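Local structure of germination-specific N-acetylmuramoyl-L-alanine amidase, Autolysin (Clostridioides difficile, 7RAG) at residues T18-A23 / S100-F105; K117-Q122 / V146-N151. The protein probably hydrolyses the amide bond between N-acetylmuramic acid and L-alanine in peptidoglycan as a zinc enzyme, which the GerS lipoprotein activates allosterically during spore formation. All blocks are in the same frame, centred on the assembly; numbering follows the deposited sequence.

Contact 1: residues T18-A23 / S100-F105; sequences TIILDA and SNANMF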
ATOM      1  N   THR B  18       5.535  24.244 -10.355  1.00 48.25           N
ATOM      2  CA  THR B  18       6.731  24.887 -10.857  1.00 44.55           C
ATOM      3  C   THR B  18       7.546  25.331  -9.653  1.00 50.36           C
ATOM      4  O   THR B  18       7.023  26.011  -8.762  1.00 47.69           O
ATOM      5  CB  THR B  18       6.384  26.058 -11.780  1.00 50.99           C
ATOM      6  OG1 THR B  18       5.610  25.561 -12.884  1.00 56.11           O
ATOM      7  CG2 THR B  18       7.654  26.711 -12.351  1.00 46.56           C
ATOM      8  N   ILE B  19       8.813  24.916  -9.619  1.00 46.07           N
ATOM      9  CA  ILE B  19       9.675  25.013  -8.449  1.00 45.26           C
ATOM     10  C   ILE B  19      10.946  25.761  -8.826  1.00 45.49           C
ATOM     11  O   ILE B  19      11.587  25.431  -9.830  1.00 44.38           O
ATOM     12  CB  ILE B  19      10.004  23.615  -7.906  1.00 42.97           C
ATOM     13  CG1 ILE B  19       8.700  22.867  -7.651  1.00 45.68           C
ATOM     14  CG2 ILE B  19      10.809  23.711  -6.630  1.00 46.70           C
ATOM     15  CD1 ILE B  19       8.807  21.787  -6.631  1.00 46.74           C
ATOM     16  N   ILE B  20      11.314  26.760  -8.029  1.00 44.84           N
ATOM     17  CA  ILE B  20      12.570  27.473  -8.229  1.00 45.52           C
ATOM     18  C   ILE B  20      13.625  26.805  -7.369  1.00 46.02           C
ATOM     19  O   ILE B  20      13.458  26.711  -6.145  1.00 45.60           O
ATOM     20  CB  ILE B  20      12.461  28.966  -7.874  1.00 46.57           C
ATOM     21  CG1 ILE B  20      11.383  29.648  -8.705  1.00 46.76           C
ATOM     22  CG2 ILE B  20      13.783  29.650  -8.154  1.00 47.41           C
ATOM     23  CD1 ILE B  20      10.744  30.871  -7.983  1.00 54.82           C
ATOM     24  N   LEU B  21      14.699  26.335  -8.022  1.00 45.54           N
ATOM     25  CA  LEU B  21      15.905  25.849  -7.365  1.00 45.91           C
ATOM     26  C   LEU B  21      17.049  26.836  -7.576  1.00 47.11           C
ATOM     27  O   LEU B  21      17.368  27.181  -8.718  1.00 47.67           O
ATOM     28  CB  LEU B  21      16.302  24.473  -7.892  1.00 45.30           C
ATOM     29  CG  LEU B  21      15.199  23.416  -7.919  1.00 45.28           C
ATOM     30  CD1 LEU B  21      15.782  22.092  -8.471  1.00 43.89           C
ATOM     31  CD2 LEU B  21      14.504  23.217  -6.555  1.00 43.99           C
ATOM     32  N   ASP B  22      17.672  27.260  -6.473  1.00 47.98           N
ATOM     33  CA  ASP B  22      18.715  28.282  -6.433  1.00 49.41           C
ATOM     34  C   ASP B  22      19.972  27.658  -5.842  1.00 50.12           C
ATOM     35  O   ASP B  22      20.037  27.416  -4.631  1.00 50.35           O
ATOM     36  CB  ASP B  22      18.247  29.491  -5.605  1.00 50.16           C
ATOM     37  CG  ASP B  22      19.378  30.500  -5.296  1.00 58.38           C
ATOM     38  OD1 ASP B  22      19.981  31.052  -6.260  1.00 59.04           O
ATOM     39  OD2 ASP B  22      19.642  30.778  -4.084  1.00 59.85           O
ATOM     40  N   ALA B  23      20.956  27.380  -6.692  1.00 50.59           N
ATOM     41  CA  ALA B  23      22.263  26.907  -6.239  1.00 51.67           C
ATOM     42  C   ALA B  23      23.029  28.114  -5.734  1.00 54.70           C
ATOM     43  O   ALA B  23      23.506  28.930  -6.519  1.00 54.28           O
ATOM     44  CB  ALA B  23      23.025  26.216  -7.357  1.00 51.79           C
ATOM     45  N   SER B 100       8.336  34.767 -11.912  1.00 66.56           N
ATOM     46  CA  SER B 100       8.220  33.393 -12.373  1.00 61.27           C
ATOM     47  C   SER B 100       6.815  32.813 -12.310  1.00 59.77           C
ATOM     48  O   SER B 100       6.515  31.916 -13.098  1.00 61.23           O
ATOM     49  CB  SER B 100       9.141  32.497 -11.557  1.00 61.28           C
ATOM     50  OG  SER B 100      10.479  32.771 -11.902  1.00 66.83           O
ATOM     51  N   ASN B 101       5.951  33.281 -11.408  1.00 60.21           N
ATOM     52  CA  ASN B 101       4.685  32.584 -11.112  1.00 64.61           C
ATOM     53  C   ASN B 101       4.943  31.131 -10.726  1.00 56.44           C
ATOM     54  O   ASN B 101       4.240  30.213 -11.146  1.00 56.14           O
ATOM     55  CB  ASN B 101       3.692  32.654 -12.280  1.00 64.30           C
ATOM     56  CG  ASN B 101       3.099  34.021 -12.450  1.00 70.33           C
ATOM     57  OD1 ASN B 101       3.221  34.638 -13.508  1.00 74.00           O
ATOM     58  ND2 ASN B 101       2.461  34.519 -11.396  1.00 72.25           N
ATOM     59  N   ALA B 102       5.992  30.919  -9.952  1.00 59.53           N
ATOM     60  CA  ALA B 102       6.290  29.595  -9.444  1.00 52.56           C
ATOM     61  C   ALA B 102       5.418  29.280  -8.223  1.00 52.91           C
ATOM     62  O   ALA B 102       4.749  30.147  -7.646  1.00 53.74           O
ATOM     63  CB  ALA B 102       7.769  29.494  -9.092  1.00 51.56           C
ATOM     64  N   ASN B 103       5.421  28.011  -7.837  1.00 52.41           N
ATOM     65  CA  ASN B 103       4.718  27.581  -6.644  1.00 52.79           C
ATOM     66  C   ASN B 103       5.624  27.515  -5.427  1.00 52.14           C
ATOM     67  O   ASN B 103       5.127  27.513  -4.306  1.00 52.59           O
ATOM     68  CB  ASN B 103       4.066  26.214  -6.888  1.00 52.98           C
ATOM     69  CG  ASN B 103       3.136  26.227  -8.084  1.00 53.80           C
ATOM     70  OD1 ASN B 103       3.516  25.849  -9.188  1.00 59.41           O
ATOM     71  ND2 ASN B 103       1.924  26.702  -7.881  1.00 54.99           N
HETATM   72  N   MSE B 104       6.936  27.503  -5.608  1.00 51.22           N
HETATM   73  CA  MSE B 104       7.833  27.213  -4.494  1.00 50.67           C
HETATM   74  C   MSE B 104       9.264  27.602  -4.826  1.00 49.96           C
HETATM   75  O   MSE B 104       9.661  27.577  -5.982  1.00 49.66           O
HETATM   76  CB  MSE B 104       7.742  25.731  -4.147  1.00 50.40           C
HETATM   77  CG  MSE B 104       8.701  25.266  -3.090  1.00 49.90           C
HETATM   78 SE   MSE B 104       8.633  23.321  -2.949  1.00 68.01          SE
HETATM   79  CE  MSE B 104       6.736  23.061  -2.388  1.00 51.11           C
ATOM     80  N   PHE B 105      10.026  27.979  -3.812  1.00 49.83           N
ATOM     81  CA  PHE B 105      11.407  28.398  -3.973  1.00 49.38           C
ATOM     82  C   PHE B 105      12.283  27.637  -2.990  1.00 50.17           C
ATOM     83  O   PHE B 105      12.033  27.682  -1.778  1.00 51.00           O
ATOM     84  CB  PHE B 105      11.553  29.895  -3.737  1.00 50.05           C
ATOM     85  CG  PHE B 105      12.980  30.351  -3.669  1.00 50.66           C
ATOM     86  CD1 PHE B 105      13.735  30.470  -4.822  1.00 49.63           C
ATOM     87  CD2 PHE B 105      13.569  30.665  -2.453  1.00 50.19           C
ATOM     88  CE1 PHE B 105      15.058  30.889  -4.766  1.00 49.64           C
ATOM     89  CE2 PHE B 105      14.890  31.082  -2.385  1.00 50.08           C
ATOM     90  CZ  PHE B 105      15.633  31.194  -3.537  1.00 52.30           C
TER
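I20 lies across F105 at the closely packed centre of this contact. The ring is met at its edge, near its own plane, by the branch methyl of the isoleucine, with I20 CG2 3.4 Å from F105 CD1. The longer arm of I20 diverges toward the loop before strand 104-111 and sets CD1 3.5 Å from A102 CB. F105 holds CG anti to its backbone N (chi1 171°), which carries the ring along 18-23 as far as D22, whose CB is 3.6 Å from F105 CE1. On the other face of the sheet the chains of I19 and selenomethionine M104 run side by side, I19 CD1 touching M104 SE at 4.0 Å, and helix 191-211 covers them.

The backbones pair as parallel neighbours inside the mixed sheet of the Amidase_3 fold, strand 18-23 lying between strands 62-65 and 104-111. I20 N donates to M104 O at 2.8 Å, almost straight at 177°. Farther along, D22 has its carboxylate held by R93 and T66 through OD1 and by S107 through OD2, and its side chain is about 4 Å from that of the zinc ligand H109.

Toward the start of strand 18-23 the packing gives way to polar links in a partly exposed loop. N103 grips both backbone polar atoms of T18: its OD1 accepts T18 N at 2.8 Å, in the carbonyl plane and on a lone pair, while its own N donates to T18 O at 2.7 Å. M104 N adds only a weak bond to the same oxygen. At this margin Y135 of the lipoprotein chain packs on T18 and bonds to S100 O.

Contact 2: residues K117-Q122 / V146-N151; sequences KYYGAQ and VVDKTN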
ATOM      1  N   LYS B 117      33.596  20.967  15.008  1.00 92.21           N
ATOM      2  CA  LYS B 117      32.783  19.925  15.621  1.00 90.86           C
ATOM      3  C   LYS B 117      31.336  19.943  15.147  1.00 95.95           C
ATOM      4  O   LYS B 117      30.626  18.954  15.351  1.00100.39           O
ATOM      5  CB  LYS B 117      32.819  20.054  17.150  1.00 90.96           C
ATOM      6  N   TYR B 118      30.883  21.027  14.522  1.00 92.08           N
ATOM      7  CA  TYR B 118      29.503  21.114  14.069  1.00 93.30           C
ATOM      8  C   TYR B 118      29.309  20.372  12.754  1.00 94.17           C
ATOM      9  O   TYR B 118      30.159  20.427  11.857  1.00 91.75           O
ATOM     10  CB  TYR B 118      29.087  22.574  13.914  1.00 90.51           C
ATOM     11  CG  TYR B 118      28.983  23.266  15.244  1.00103.84           C
ATOM     12  CD1 TYR B 118      27.966  22.943  16.138  1.00102.88           C
ATOM     13  CD2 TYR B 118      29.914  24.225  15.629  1.00106.61           C
ATOM     14  CE1 TYR B 118      27.867  23.564  17.370  1.00 98.27           C
ATOM     15  CE2 TYR B 118      29.821  24.856  16.865  1.00103.85           C
ATOM     16  CZ  TYR B 118      28.797  24.518  17.728  1.00101.73           C
ATOM     17  OH  TYR B 118      28.702  25.140  18.952  1.00105.08           O
ATOM     18  N   TYR B 119      28.172  19.681  12.648  1.00 96.48           N
ATOM     19  CA  TYR B 119      27.803  18.929  11.456  1.00 91.73           C
ATOM     20  C   TYR B 119      26.285  18.804  11.388  1.00 87.54           C
ATOM     21  O   TYR B 119      25.575  19.034  12.371  1.00 85.38           O
ATOM     22  CB  TYR B 119      28.443  17.534  11.442  1.00 93.53           C
ATOM     23  CG  TYR B 119      27.805  16.591  12.436  1.00 98.80           C
ATOM     24  CD1 TYR B 119      26.963  15.564  12.016  1.00 97.75           C
ATOM     25  CD2 TYR B 119      28.027  16.743  13.804  1.00100.07           C
ATOM     26  CE1 TYR B 119      26.374  14.702  12.936  1.00100.11           C
ATOM     27  CE2 TYR B 119      27.440  15.896  14.723  1.00102.66           C
ATOM     28  CZ  TYR B 119      26.617  14.878  14.288  1.00101.70           C
ATOM     29  OH  TYR B 119      26.039  14.042  15.217  1.00101.12           O
ATOM     30  N   GLY B 120      25.796  18.432  10.200  1.00 88.03           N
ATOM     31  CA  GLY B 120      24.380  18.196   9.978  1.00 77.03           C
ATOM     32  C   GLY B 120      23.757  19.090   8.923  1.00 76.21           C
ATOM     33  O   GLY B 120      24.176  20.237   8.726  1.00 74.18           O
ATOM     34  N   ALA B 121      22.757  18.567   8.217  1.00 76.13           N
ATOM     35  CA  ALA B 121      21.937  19.393   7.347  1.00 65.40           C
ATOM     36  C   ALA B 121      20.939  20.189   8.181  1.00 66.52           C
ATOM     37  O   ALA B 121      20.359  19.682   9.150  1.00 63.96           O
ATOM     38  CB  ALA B 121      21.193  18.530   6.333  1.00 61.52           C
ATOM     39  N   GLN B 122      20.749  21.443   7.801  1.00 63.57           N
ATOM     40  CA  GLN B 122      19.878  22.352   8.519  1.00 62.49           C
ATOM     41  C   GLN B 122      18.983  23.086   7.531  1.00 58.44           C
ATOM     42  O   GLN B 122      19.473  23.635   6.545  1.00 60.22           O
ATOM     43  CB  GLN B 122      20.710  23.344   9.324  1.00 63.04           C
ATOM     44  CG  GLN B 122      19.881  24.419   9.981  1.00 64.18           C
ATOM     45  CD  GLN B 122      19.083  23.882  11.129  1.00 67.05           C
ATOM     46  OE1 GLN B 122      19.646  23.321  12.070  1.00 73.96           O
ATOM     47  NE2 GLN B 122      17.762  24.015  11.055  1.00 66.80           N
ATOM     48  N   VAL B 146      16.615  10.004   5.782  1.00 72.90           N
ATOM     49  CA  VAL B 146      17.336   9.469   4.637  1.00 70.61           C
ATOM     50  C   VAL B 146      18.840   9.638   4.794  1.00 69.52           C
ATOM     51  O   VAL B 146      19.604   8.716   4.504  1.00 74.97           O
ATOM     52  CB  VAL B 146      16.823  10.156   3.355  1.00 61.90           C
ATOM     53  CG1 VAL B 146      17.633   9.718   2.166  1.00 59.81           C
ATOM     54  CG2 VAL B 146      15.346   9.858   3.147  1.00 60.95           C
ATOM     55  N   VAL B 147      19.301  10.800   5.234  1.00 67.36           N
ATOM     56  CA  VAL B 147      20.728  11.087   5.167  1.00 73.36           C
ATOM     57  C   VAL B 147      21.445  10.712   6.457  1.00 78.52           C
ATOM     58  O   VAL B 147      22.551  10.169   6.426  1.00 83.24           O
ATOM     59  CB  VAL B 147      20.933  12.574   4.821  1.00 71.72           C
ATOM     60  CG1 VAL B 147      22.366  12.989   5.105  1.00 66.47           C
ATOM     61  CG2 VAL B 147      20.555  12.829   3.363  1.00 65.03           C
ATOM     62  N   ASP B 148      20.869  11.016   7.612  1.00 72.08           N
ATOM     63  CA  ASP B 148      21.607  10.837   8.856  1.00 76.85           C
ATOM     64  C   ASP B 148      20.598  10.800  10.006  1.00 82.20           C
ATOM     65  O   ASP B 148      20.106  11.851  10.430  1.00 84.89           O
ATOM     66  CB  ASP B 148      22.611  11.965   9.009  1.00 78.02           C
ATOM     67  CG  ASP B 148      23.369  11.908  10.301  1.00 85.95           C
ATOM     68  OD1 ASP B 148      23.370  10.838  10.945  1.00 85.41           O
ATOM     69  OD2 ASP B 148      23.972  12.943  10.663  1.00 90.08           O
ATOM     70  N   LYS B 149      20.331   9.598  10.527  1.00 80.12           N
ATOM     71  CA  LYS B 149      19.381   9.499  11.627  1.00 80.14           C
ATOM     72  C   LYS B 149      19.924  10.131  12.895  1.00 81.22           C
ATOM     73  O   LYS B 149      19.149  10.428  13.810  1.00 81.70           O
ATOM     74  CB  LYS B 149      19.011   8.044  11.875  1.00 80.54           C
ATOM     75  CG  LYS B 149      18.147   7.465  10.780  1.00 82.82           C
ATOM     76  CD  LYS B 149      17.843   5.998  11.035  1.00 90.98           C
ATOM     77  CE  LYS B 149      17.007   5.434   9.898  1.00 84.81           C
ATOM     78  NZ  LYS B 149      15.820   6.284   9.670  1.00 77.07           N
ATOM     79  N   THR B 150      21.238  10.347  12.954  1.00 83.23           N
ATOM     80  CA  THR B 150      21.862  11.015  14.087  1.00 82.05           C
ATOM     81  C   THR B 150      21.394  12.458  14.218  1.00 85.36           C
ATOM     82  O   THR B 150      21.345  12.993  15.330  1.00 80.42           O
ATOM     83  CB  THR B 150      23.380  10.961  13.917  1.00 81.66           C
ATOM     84  OG1 THR B 150      23.973  10.340  15.048  1.00 83.45           O
ATOM     85  CG2 THR B 150      23.976  12.349  13.724  1.00 86.65           C
ATOM     86  N   ASN B 151      21.032  13.096  13.102  1.00 82.23           N
ATOM     87  CA  ASN B 151      20.789  14.534  13.090  1.00 80.52           C
ATOM     88  C   ASN B 151      19.459  14.866  13.772  1.00 81.04           C
ATOM     89  O   ASN B 151      18.396  14.400  13.343  1.00 82.85           O
ATOM     90  CB  ASN B 151      20.811  15.037  11.649  1.00 79.29           C
ATOM     91  CG  ASN B 151      20.837  16.539  11.560  1.00 72.97           C
ATOM     92  OD1 ASN B 151      21.001  17.220  12.564  1.00 76.13           O
ATOM     93  ND2 ASN B 151      20.681  17.067  10.353  1.00 72.10           N
TER
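N151 reaches from the turn 148-151 to the backbone of G120 and A121, and its side chain carries the one hydrogen bond across this contact. From CB, which points toward 117-122, the chain extends with CG anti to the backbone N (chi1 -169°). CG stops 4.0 Å from A121 O. Beyond it, ND2 donates to A121 O at 2.9 Å: the donor lies in the carbonyl plane on a lone pair and the oxygen close to the amide plane, although the bond is bent, with 151° at the hydrogen. A121 N lies 3.3 Å from ND2, but both are donors and no bond forms. ND2 also passes 3.9 Å from G120 CA; this glycine has no CB to crowd N151 OD1 or, at its backbone angles, the carbonyl oxygen of Y119. The other tip atom, OD1, accepts from R153 N, so bonds at both ends fix the rotation of the amide. A121 O itself has a second donor in Q140 of helix 130-147.

These pieces belong to a beta-alpha-beta unit: 117-122 leads into strand 122-126, helix 130-147 follows, and 146-151 carries the chain onward to the parallel neighbouring strand 156-158. The exit is shaped by a type I turn from D148 to N151, closed by N151 N to D148 O. Within it D148 OD1 receives T150 N at 3.0 Å, an Asx turn in which the donor stands well above the carboxylate plane.

Toward solvent the contact passes to Y119 and T150, both exposed, where the hydroxyl Y119 OH comes within 3.1 Å of T150 CG2. The ring edge meets the turn through Y119 CE1, 3.5 Å from T150 CG2 and 3.7 Å from D148 OD2. Ring and carboxylate planes are 31° apart.

How the contacts relate
Contact 1 is buried and contact 2 only partly so; their centres are about 25 Å apart, on opposite sides of the chain's centre, and they share no residue. Contact 1 lies within the mixed sheet, whereas contact 2 lies beside it, joining the loop that enters strand 122-126 to the exit from helix 130-147. The chemistry follows: backbone bonds, an asparagine side-chain bond at the strand's start and apolar packing in contact 1; one hydrogen bond from an asparagine amide and a tyrosine ring edge in contact 2. Contact 1 also reaches closer to the metal, D22 lying about 8 Å from the zinc ion against about 14 Å for A121, measured from the side chains.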